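Local atomic coordinates of exotoxin A (Pseudomonas aeruginosa, PDB entry 1IKP), a protein that transfers ADP-ribose from NAD to a target, in known toxins of its family the diphthamide of elongation factor 2, probably after entering host cells through its binding and targeting domains. Residues S25-V30 and D148-V153; G41-S46 and A170-V175; N100-I105 and K114-E119. The protein carries 2 engineered substitutions. All coordinates share one frame; numbering follows the deposited sequence.

Interaction 1 of 3, residues S25-V30 and D148-V153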
loop_
_atom_site.group_PDB
_atom_site.type_symbol
_atom_site.label_atom_id
_atom_site.label_comp_id
_atom_site.label_asym_id
_atom_site.label_seq_id
_atom_site.Cartn_x
_atom_site.Cartn_y
_atom_site.Cartn_z
ATOM N N SER A 25 -36.474 8.425 6.820
ATOM C CA SER A 25 -35.734 7.182 7.016
ATOM C C SER A 25 -36.279 6.042 6.175
ATOM O O SER A 25 -37.464 5.998 5.857
ATOM C CB SER A 25 -35.785 6.775 8.495
ATOM O OG SER A 25 -37.114 6.462 8.874
ATOM N N SER A 26 -35.396 5.122 5.819
ATOM C CA SER A 26 -35.764 3.951 5.039
ATOM C C SER A 26 -34.974 2.743 5.496
ATOM O O SER A 26 -33.748 2.802 5.636
ATOM C CB SER A 26 -35.495 4.170 3.545
ATOM O OG SER A 26 -35.754 2.976 2.814
ATOM N N ARG A 27 -35.679 1.644 5.720
ATOM C CA ARG A 27 -35.034 0.415 6.123
ATOM C C ARG A 27 -34.377 -0.141 4.872
ATOM O O ARG A 27 -34.894 0.011 3.771
ATOM C CB ARG A 27 -36.071 -0.574 6.670
ATOM C CG ARG A 27 -36.507 -0.308 8.111
ATOM C CD ARG A 27 -35.471 -0.811 9.117
ATOM N NE ARG A 27 -35.798 -0.422 10.490
ATOM C CZ ARG A 27 -35.036 -0.694 11.547
ATOM N NH1 ARG A 27 -33.899 -1.366 11.399
ATOM N NH2 ARG A 27 -35.397 -0.273 12.750
ATOM N N MET A 28 -33.209 -0.739 5.041
ATOM C CA MET A 28 -32.475 -1.336 3.934
ATOM C C MET A 28 -32.331 -2.792 4.338
ATOM O O MET A 28 -31.473 -3.133 5.159
ATOM C CB MET A 28 -31.093 -0.692 3.790
ATOM C CG MET A 28 -31.134 0.796 3.404
ATOM S SD MET A 28 -29.485 1.545 3.148
ATOM C CE MET A 28 -28.693 1.267 4.756
ATOM N N SER A 29 -33.183 -3.646 3.783
ATOM C CA SER A 29 -33.160 -5.063 4.119
ATOM C C SER A 29 -32.635 -5.939 2.986
ATOM O O SER A 29 -33.066 -5.817 1.843
ATOM C CB SER A 29 -34.566 -5.528 4.499
ATOM O OG SER A 29 -35.127 -4.690 5.492
ATOM N N VAL A 30 -31.706 -6.823 3.328
ATOM C CA VAL A 30 -31.103 -7.744 2.377
ATOM C C VAL A 30 -31.338 -9.166 2.879
ATOM O O VAL A 30 -31.272 -9.417 4.081
ATOM C CB VAL A 30 -29.587 -7.483 2.252
ATOM C CG1 VAL A 30 -28.950 -8.524 1.361
ATOM C CG2 VAL A 30 -29.348 -6.082 1.689
ATOM N N ASP A 148 -29.817 -5.681 7.873
ATOM C CA ASP A 148 -30.850 -4.768 8.332
ATOM C C ASP A 148 -30.275 -3.541 9.011
ATOM O O ASP A 148 -29.755 -3.623 10.120
ATOM C CB ASP A 148 -31.794 -5.503 9.291
ATOM C CG ASP A 148 -32.884 -4.605 9.851
ATOM O OD1 ASP A 148 -33.537 -3.885 9.066
ATOM O OD2 ASP A 148 -33.097 -4.632 11.081
ATOM N N ALA A 149 -30.351 -2.415 8.311
ATOM C CA ALA A 149 -29.879 -1.131 8.829
ATOM C C ALA A 149 -30.789 -0.046 8.262
ATOM O O ALA A 149 -31.464 -0.263 7.255
ATOM C CB ALA A 149 -28.420 -0.883 8.412
ATOM N N THR A 150 -30.792 1.125 8.886
ATOM C CA THR A 150 -31.656 2.195 8.428
ATOM C C THR A 150 -30.873 3.364 7.857
ATOM O O THR A 150 -29.849 3.776 8.410
ATOM C CB THR A 150 -32.513 2.707 9.587
ATOM O OG1 THR A 150 -33.304 1.627 10.086
ATOM C CG2 THR A 150 -33.431 3.838 9.124
ATOM N N PHE A 151 -31.364 3.887 6.731
ATOM C CA PHE A 151 -30.747 5.040 6.092
ATOM C C PHE A 151 -31.543 6.289 6.527
ATOM O O PHE A 151 -32.760 6.369 6.304
ATOM C CB PHE A 151 -30.797 4.851 4.566
ATOM C CG PHE A 151 -30.204 5.982 3.774
ATOM C CD1 PHE A 151 -31.006 6.737 2.930
ATOM C CD2 PHE A 151 -28.843 6.266 3.829
ATOM C CE1 PHE A 151 -30.460 7.767 2.143
ATOM C CE2 PHE A 151 -28.291 7.296 3.044
ATOM C CZ PHE A 151 -29.112 8.040 2.204
ATOM N N PHE A 152 -30.864 7.240 7.165
ATOM C CA PHE A 152 -31.485 8.485 7.647
ATOM C C PHE A 152 -31.013 9.663 6.810
ATOM O O PHE A 152 -29.838 9.748 6.470
ATOM C CB PHE A 152 -31.109 8.749 9.110
ATOM C CG PHE A 152 -31.609 7.698 10.076
ATOM C CD1 PHE A 152 -32.933 7.712 10.506
ATOM C CD2 PHE A 152 -30.759 6.683 10.540
ATOM C CE1 PHE A 152 -33.413 6.724 11.391
ATOM C CE2 PHE A 152 -31.231 5.702 11.417
ATOM C CZ PHE A 152 -32.558 5.725 11.840
ATOM N N VAL A 153 -31.942 10.565 6.499
ATOM C CA VAL A 153 -31.665 11.751 5.680
ATOM C C VAL A 153 -32.245 13.002 6.363
ATOM O O VAL A 153 -33.439 13.035 6.661
ATOM C CB VAL A 153 -32.375 11.651 4.275
ATOM C CG1 VAL A 153 -32.031 12.862 3.425
ATOM C CG2 VAL A 153 -31.991 10.371 3.564
#
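Arg27 starts with CG beside its own backbone N and anti to the carbonyl carbon (chi1 -79°), bends once, at chi2, and then runs out extended toward Thr150 and Asp148. Asp148 meets it with CG swung anti to the backbone N, on the carbonyl side. The guanidinium therefore lies over the Thr150 hydroxyl, with OG1 beneath one face, near its rim, 3.2 Å from Arg27 CZ; the angles to NE and NH1 are too poor for a hydrogen bond. Arg27 NH1 reaches Asp148 OD2 at 3.4 Å in a loose salt bridge, with a weak bond to OD1, the guanidinium and carboxylate planes being 20° apart. On this same, more exposed face, Ser25 CB rests 3.6 Å from Phe152 CD1, while Thr150 CG2 lies over one face of that ring. These strands form the edge of the six-stranded antiparallel sheet of the receptor-binding domain, a jelly-roll-like sandwich of the concanavalin clan, with 25-29 outermost and 148-153 bonded on its far side to strand 56-60. Ser26 and Phe151 exchange two backbone bonds, Phe151 N to Ser26 O being nearly straight (2.8 Å, 176°). Met28 N gives a further bond to Ala149 O, whereas the return bond is weak. The opposite face, carrying Met28, Ala149 and Phe151, is buried. There Met28 SD lies 3.8 Å from Phe151 CB and approaches the Phe151 ring obliquely, a Met-aromatic contact, with Leu7 of helix 7-10 touching both side chains. The hydroxyl of Ser26 is bonded to Leu7 N.

Interaction 2 of 3, residues G41-S46 and A170-V175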
loop_
_atom_site.group_PDB
_atom_site.type_symbol
_atom_site.label_atom_id
_atom_site.label_comp_id
_atom_site.label_asym_id
_atom_site.label_seq_id
_atom_site.Cartn_x
_atom_site.Cartn_y
_atom_site.Cartn_z
ATOM N N GLY A 41 -17.942 -12.488 -0.790
ATOM C CA GLY A 41 -18.501 -11.551 -1.736
ATOM C C GLY A 41 -18.414 -10.143 -1.204
ATOM O O GLY A 41 -17.941 -9.922 -0.087
ATOM N N VAL A 42 -18.877 -9.206 -2.026
ATOM C CA VAL A 42 -18.922 -7.788 -1.687
ATOM C C VAL A 42 -20.280 -7.202 -2.079
ATOM O O VAL A 42 -20.730 -7.351 -3.227
ATOM C CB VAL A 42 -17.845 -6.994 -2.430
ATOM C CG1 VAL A 42 -17.985 -5.493 -2.110
ATOM C CG2 VAL A 42 -16.450 -7.474 -2.040
ATOM N N LEU A 43 -20.941 -6.568 -1.119
ATOM C CA LEU A 43 -22.195 -5.876 -1.353
ATOM C C LEU A 43 -21.800 -4.442 -1.685
ATOM O O LEU A 43 -21.055 -3.818 -0.922
ATOM C CB LEU A 43 -23.067 -5.862 -0.095
ATOM C CG LEU A 43 -23.708 -7.200 0.241
ATOM C CD1 LEU A 43 -24.202 -7.203 1.674
ATOM C CD2 LEU A 43 -24.870 -7.445 -0.740
ATOM N N HIS A 44 -22.265 -3.936 -2.825
ATOM C CA HIS A 44 -21.971 -2.569 -3.227
ATOM C C HIS A 44 -23.267 -1.763 -3.160
ATOM O O HIS A 44 -24.207 -1.995 -3.948
ATOM C CB HIS A 44 -21.408 -2.561 -4.655
ATOM C CG HIS A 44 -21.108 -1.198 -5.194
ATOM N ND1 HIS A 44 -20.616 -0.992 -6.466
ATOM C CD2 HIS A 44 -21.181 0.026 -4.619
ATOM C CE1 HIS A 44 -20.397 0.296 -6.653
ATOM N NE2 HIS A 44 -20.730 0.934 -5.542
ATOM N N TYR A 45 -23.321 -0.862 -2.186
ATOM C CA TYR A 45 -24.466 0.030 -1.963
ATOM C C TYR A 45 -24.167 1.363 -2.635
ATOM O O TYR A 45 -23.086 1.907 -2.466
ATOM C CB TYR A 45 -24.669 0.295 -0.468
ATOM C CG TYR A 45 -25.131 -0.894 0.336
ATOM C CD1 TYR A 45 -26.484 -1.077 0.635
ATOM C CD2 TYR A 45 -24.216 -1.841 0.802
ATOM C CE1 TYR A 45 -26.923 -2.166 1.379
ATOM C CE2 TYR A 45 -24.646 -2.943 1.548
ATOM C CZ TYR A 45 -25.991 -3.101 1.834
ATOM O OH TYR A 45 -26.441 -4.189 2.569
ATOM N N SER A 46 -25.115 1.912 -3.397
ATOM C CA SER A 46 -24.855 3.197 -4.036
ATOM C C SER A 46 -26.143 3.955 -4.348
ATOM O O SER A 46 -27.236 3.393 -4.308
ATOM C CB SER A 46 -24.059 3.002 -5.327
ATOM O OG SER A 46 -24.840 2.350 -6.325
ATOM N N ALA A 170 -30.723 4.514 -6.819
ATOM C CA ALA A 170 -30.383 3.950 -5.519
ATOM C C ALA A 170 -30.468 2.440 -5.724
ATOM O O ALA A 170 -31.352 1.963 -6.442
ATOM C CB ALA A 170 -31.383 4.388 -4.461
ATOM N N GLY A 171 -29.571 1.688 -5.096
ATOM C CA GLY A 171 -29.607 0.249 -5.255
ATOM C C GLY A 171 -28.456 -0.447 -4.553
ATOM O O GLY A 171 -27.560 0.196 -3.982
ATOM N N VAL A 172 -28.493 -1.770 -4.602
ATOM C CA VAL A 172 -27.461 -2.590 -3.986
ATOM C C VAL A 172 -27.242 -3.827 -4.840
ATOM O O VAL A 172 -28.200 -4.453 -5.329
ATOM C CB VAL A 172 -27.835 -2.974 -2.517
ATOM C CG1 VAL A 172 -29.168 -3.719 -2.457
ATOM C CG2 VAL A 172 -26.710 -3.797 -1.905
ATOM N N SER A 173 -25.976 -4.163 -5.039
ATOM C CA SER A 173 -25.592 -5.319 -5.827
ATOM C C SER A 173 -24.657 -6.165 -5.006
ATOM O O SER A 173 -24.141 -5.723 -3.981
ATOM C CB SER A 173 -24.881 -4.878 -7.109
ATOM O OG SER A 173 -23.672 -4.179 -6.840
ATOM N N VAL A 174 -24.470 -7.403 -5.430
ATOM C CA VAL A 174 -23.543 -8.285 -4.752
ATOM C C VAL A 174 -22.702 -8.971 -5.794
ATOM O O VAL A 174 -23.182 -9.317 -6.877
ATOM C CB VAL A 174 -24.246 -9.362 -3.913
ATOM C CG1 VAL A 174 -25.070 -10.289 -4.816
ATOM C CG2 VAL A 174 -23.206 -10.172 -3.113
ATOM N N VAL A 175 -21.422 -9.124 -5.491
ATOM C CA VAL A 175 -20.507 -9.831 -6.365
ATOM C C VAL A 175 -19.941 -10.975 -5.538
ATOM O O VAL A 175 -19.443 -10.779 -4.424
ATOM C CB VAL A 175 -19.383 -8.934 -6.919
ATOM C CG1 VAL A 175 -18.601 -8.296 -5.796
ATOM C CG2 VAL A 175 -18.451 -9.753 -7.782
HETATM O O HOH W 1 -21.449 -5.779 -5.900
#
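Tyr45 and Val172 lie side by side and point the same way from a non-hydrogen-bonded antiparallel pair, which sets the CG2 methyl of Val172 over the centre of the tyrosine ring. The methyl is 3.7 Å from the Tyr45 ring centroid and only 12° off its normal, a well-centred CH-pi contact. Val172 reaches it because CG2 is anti to the backbone N (CG1 has chi1 58°). Along the same face Leu43 slants over Val174, its CD2 branch 3.8 Å from Val174 CB. Trp8 and Leu228 pack on this apolar row, and the indole of Trp101 stacks with the Tyr45 ring.

The other face is more polar. Ser173 OG stands 3.5 Å from His44 CB, while the imidazole turns away from strand 170-175 and gives its NE2 to Asn100 OD1. A water links Ser173 OG (2.9 Å) to Val42 O, to which it donates a hydrogen bond. At one end of this face Val175 CG1 meets Val42 CB at 3.7 Å; at the other Gly171 pairs with Ser46.

Three pairs of backbone bonds join the strands, among them His44 N to Ser173 O at 2.8 Å. All twelve residues are buried, and their steady antiparallel pairing, apolar on one face and partly polar on the other, belongs to the inner strands of a beta sandwich, here the jelly-roll-like receptor-binding domain.

Interaction 3 of 3, residues N100-I105 and K114-E119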
loop_
_atom_site.group_PDB
_atom_site.type_symbol
_atom_site.label_atom_id
_atom_site.label_comp_id
_atom_site.label_asym_id
_atom_site.label_seq_id
_atom_site.Cartn_x
_atom_site.Cartn_y
_atom_site.Cartn_z
ATOM N N ASN A 100 -21.178 5.782 -2.240
ATOM C CA ASN A 100 -20.896 4.356 -2.370
ATOM C C ASN A 100 -20.320 3.740 -1.107
ATOM O O ASN A 100 -19.429 4.320 -0.481
ATOM C CB ASN A 100 -19.851 4.099 -3.465
ATOM C CG ASN A 100 -20.289 4.568 -4.836
ATOM O OD1 ASN A 100 -20.798 3.782 -5.643
ATOM N ND2 ASN A 100 -20.087 5.862 -5.102
ATOM N N TRP A 101 -20.831 2.581 -0.714
ATOM C CA TRP A 101 -20.166 1.900 0.387
ATOM C C TRP A 101 -20.159 0.406 0.099
ATOM O O TRP A 101 -21.081 -0.133 -0.535
ATOM C CB TRP A 101 -20.725 2.275 1.788
ATOM C CG TRP A 101 -22.078 1.825 2.150
ATOM C CD1 TRP A 101 -22.403 0.749 2.924
ATOM C CD2 TRP A 101 -23.311 2.478 1.826
ATOM N NE1 TRP A 101 -23.766 0.693 3.113
ATOM C CE2 TRP A 101 -24.345 1.740 2.443
ATOM C CE3 TRP A 101 -23.642 3.615 1.071
ATOM C CZ2 TRP A 101 -25.694 2.093 2.331
ATOM C CZ3 TRP A 101 -25.000 3.977 0.958
ATOM C CH2 TRP A 101 -26.005 3.206 1.589
ATOM N N LEU A 102 -19.077 -0.252 0.515
ATOM C CA LEU A 102 -18.886 -1.672 0.281
ATOM C C LEU A 102 -18.883 -2.432 1.593
ATOM O O LEU A 102 -18.146 -2.083 2.531
ATOM C CB LEU A 102 -17.548 -1.924 -0.431
ATOM C CG LEU A 102 -17.212 -1.064 -1.648
ATOM C CD1 LEU A 102 -15.859 -1.457 -2.207
ATOM C CD2 LEU A 102 -18.304 -1.220 -2.698
ATOM N N VAL A 103 -19.704 -3.478 1.649
ATOM C CA VAL A 103 -19.785 -4.336 2.834
ATOM C C VAL A 103 -19.352 -5.744 2.406
ATOM O O VAL A 103 -19.994 -6.363 1.551
ATOM C CB VAL A 103 -21.223 -4.371 3.401
ATOM C CG1 VAL A 103 -21.278 -5.263 4.665
ATOM C CG2 VAL A 103 -21.674 -2.943 3.726
ATOM N N PRO A 104 -18.249 -6.263 2.981
ATOM C CA PRO A 104 -17.799 -7.600 2.598
ATOM C C PRO A 104 -18.630 -8.642 3.315
ATOM O O PRO A 104 -19.169 -8.386 4.390
ATOM C CB PRO A 104 -16.329 -7.595 3.010
ATOM C CG PRO A 104 -16.359 -6.797 4.287
ATOM C CD PRO A 104 -17.334 -5.656 3.973
ATOM N N ILE A 105 -18.761 -9.808 2.683
ATOM C CA ILE A 105 -19.511 -10.906 3.281
ATOM C C ILE A 105 -18.660 -12.169 3.148
ATOM O O ILE A 105 -17.851 -12.308 2.229
ATOM C CB ILE A 105 -20.926 -11.091 2.624
ATOM C CG1 ILE A 105 -20.800 -11.294 1.119
ATOM C CG2 ILE A 105 -21.817 -9.893 2.958
ATOM C CD1 ILE A 105 -22.148 -11.522 0.432
ATOM N N LYS A 114 -15.763 -0.049 3.042
ATOM C CA LYS A 114 -15.081 0.971 2.239
ATOM C C LYS A 114 -16.164 1.966 1.859
ATOM O O LYS A 114 -17.323 1.587 1.678
ATOM C CB LYS A 114 -14.509 0.424 0.925
ATOM C CG LYS A 114 -13.520 -0.707 1.082
ATOM C CD LYS A 114 -12.379 -0.349 2.019
ATOM C CE LYS A 114 -11.321 -1.463 2.032
ATOM N NZ LYS A 114 -10.660 -1.457 3.339
ATOM N N VAL A 115 -15.777 3.230 1.760
ATOM C CA VAL A 115 -16.699 4.288 1.351
ATOM C C VAL A 115 -15.983 5.143 0.309
ATOM O O VAL A 115 -14.797 5.458 0.459
ATOM C CB VAL A 115 -17.095 5.187 2.559
ATOM C CG1 VAL A 115 -18.082 6.289 2.102
ATOM C CG2 VAL A 115 -17.736 4.339 3.639
ATOM N N PHE A 116 -16.689 5.505 -0.760
ATOM C CA PHE A 116 -16.092 6.396 -1.743
ATOM C C PHE A 116 -17.159 7.218 -2.463
ATOM O O PHE A 116 -18.349 6.850 -2.488
ATOM C CB PHE A 116 -15.186 5.666 -2.743
ATOM C CG PHE A 116 -15.857 4.599 -3.517
ATOM C CD1 PHE A 116 -15.859 3.285 -3.069
ATOM C CD2 PHE A 116 -16.481 4.898 -4.720
ATOM C CE1 PHE A 116 -16.470 2.280 -3.817
ATOM C CE2 PHE A 116 -17.093 3.884 -5.461
ATOM C CZ PHE A 116 -17.086 2.589 -5.012
ATOM N N ILE A 117 -16.706 8.339 -3.001
ATOM C CA ILE A 117 -17.578 9.315 -3.657
ATOM C C ILE A 117 -17.169 9.551 -5.098
ATOM O O ILE A 117 -15.985 9.682 -5.404
ATOM C CB ILE A 117 -17.475 10.677 -2.901
ATOM C CG1 ILE A 117 -17.856 10.530 -1.429
ATOM C CG2 ILE A 117 -18.327 11.742 -3.582
ATOM C CD1 ILE A 117 -19.236 10.032 -1.191
ATOM N N HIS A 118 -18.156 9.618 -5.983
ATOM C CA HIS A 118 -17.876 9.937 -7.381
ATOM C C HIS A 118 -18.580 11.244 -7.698
ATOM O O HIS A 118 -19.772 11.391 -7.429
ATOM C CB HIS A 118 -18.394 8.847 -8.329
ATOM C CG HIS A 118 -17.569 7.600 -8.314
ATOM N ND1 HIS A 118 -18.060 6.375 -8.715
ATOM C CD2 HIS A 118 -16.288 7.388 -7.938
ATOM C CE1 HIS A 118 -17.113 5.463 -8.584
ATOM N NE2 HIS A 118 -16.028 6.051 -8.114
ATOM N N GLU A 119 -17.848 12.224 -8.203
ATOM C CA GLU A 119 -18.511 13.467 -8.588
ATOM C C GLU A 119 -18.924 13.296 -10.051
ATOM O O GLU A 119 -18.187 12.732 -10.846
ATOM C CB GLU A 119 -17.564 14.623 -8.380
ATOM C CG GLU A 119 -17.132 14.687 -6.919
ATOM C CD GLU A 119 -16.542 16.015 -6.537
ATOM O OE1 GLU A 119 -15.335 16.071 -6.231
ATOM O OE2 GLU A 119 -17.299 17.003 -6.560
#
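Strands 100-105 and 114-119 run antiparallel, at 162°, as the two arms of a beta hairpin; within these segments the pairing runs from Asn100 to Leu102, opposite Phe116 to Lys114. Leu102 N bonds to Lys114 O at 2.8 Å, with Lys114 N returning the bond to Leu102 O. Farther along, Phe116 N gives a bond to Asn100 O; the opposite one, from Asn100 N to Phe116 O, is bent and weak.

That carbonyl is gripped a second time by the side chain of the same asparagine: Asn100 ND2 reaches Phe116 O at 3.3 Å, with the acceptor in the amide plane but the donor well above the plane of the carbonyl. The amide also lies flat against the phenylalanine ring, their planes 8° apart, with Asn100 CG 3.3 Å from Phe116 CE2. Asn100 CB sits over the same face, 3.5 Å from the Phe116 ring centroid, a CH-pi contact. Phe116 presents its face this way because CG lies between its backbone N and carbonyl carbon (chi1 59°), which folds the ring back toward the neighbouring strand. Asn100 ND2 is also bonded to Ser98 OG. Leu102 CG comes to the edge of the Phe116 ring, near its plane, and Leu102 CD1 touches Lys114 CB at 3.9 Å. On the reverse face Trp101 CB meets Val115 CG2 at 4.1 Å.

Beyond Lys114 CB the chain leads to Thr134 and a salt bridge with Glu270. Strand 40-49 flanks 97-106 on one side, strand 126-136 flanks 112-120 on the other, and Trp190 of helix 188-191 packs over Leu102 and Lys114.

In the fold
All three contacts belong to the receptor-binding domain, on one side of the whole chain's centre. Interactions 2 and 3, centres about 9 Å apart, share one sheet in which strands 40-49 and 97-106 are neighbours, so 164-176, 40-49, 97-106 and 112-120 follow one another across it. Interaction 1, with centre about 14 Å from interaction 2 and 16 Å from interaction 3, lies in the six-stranded sheet and touches the others through Val30 on Tyr45 and Met28 on Trp101. Along the chain, interaction 3 nests within the loops closed by interactions 1 and 2, which interleave, so early and late strands pair in both sheets, which then meet through side-chain packing.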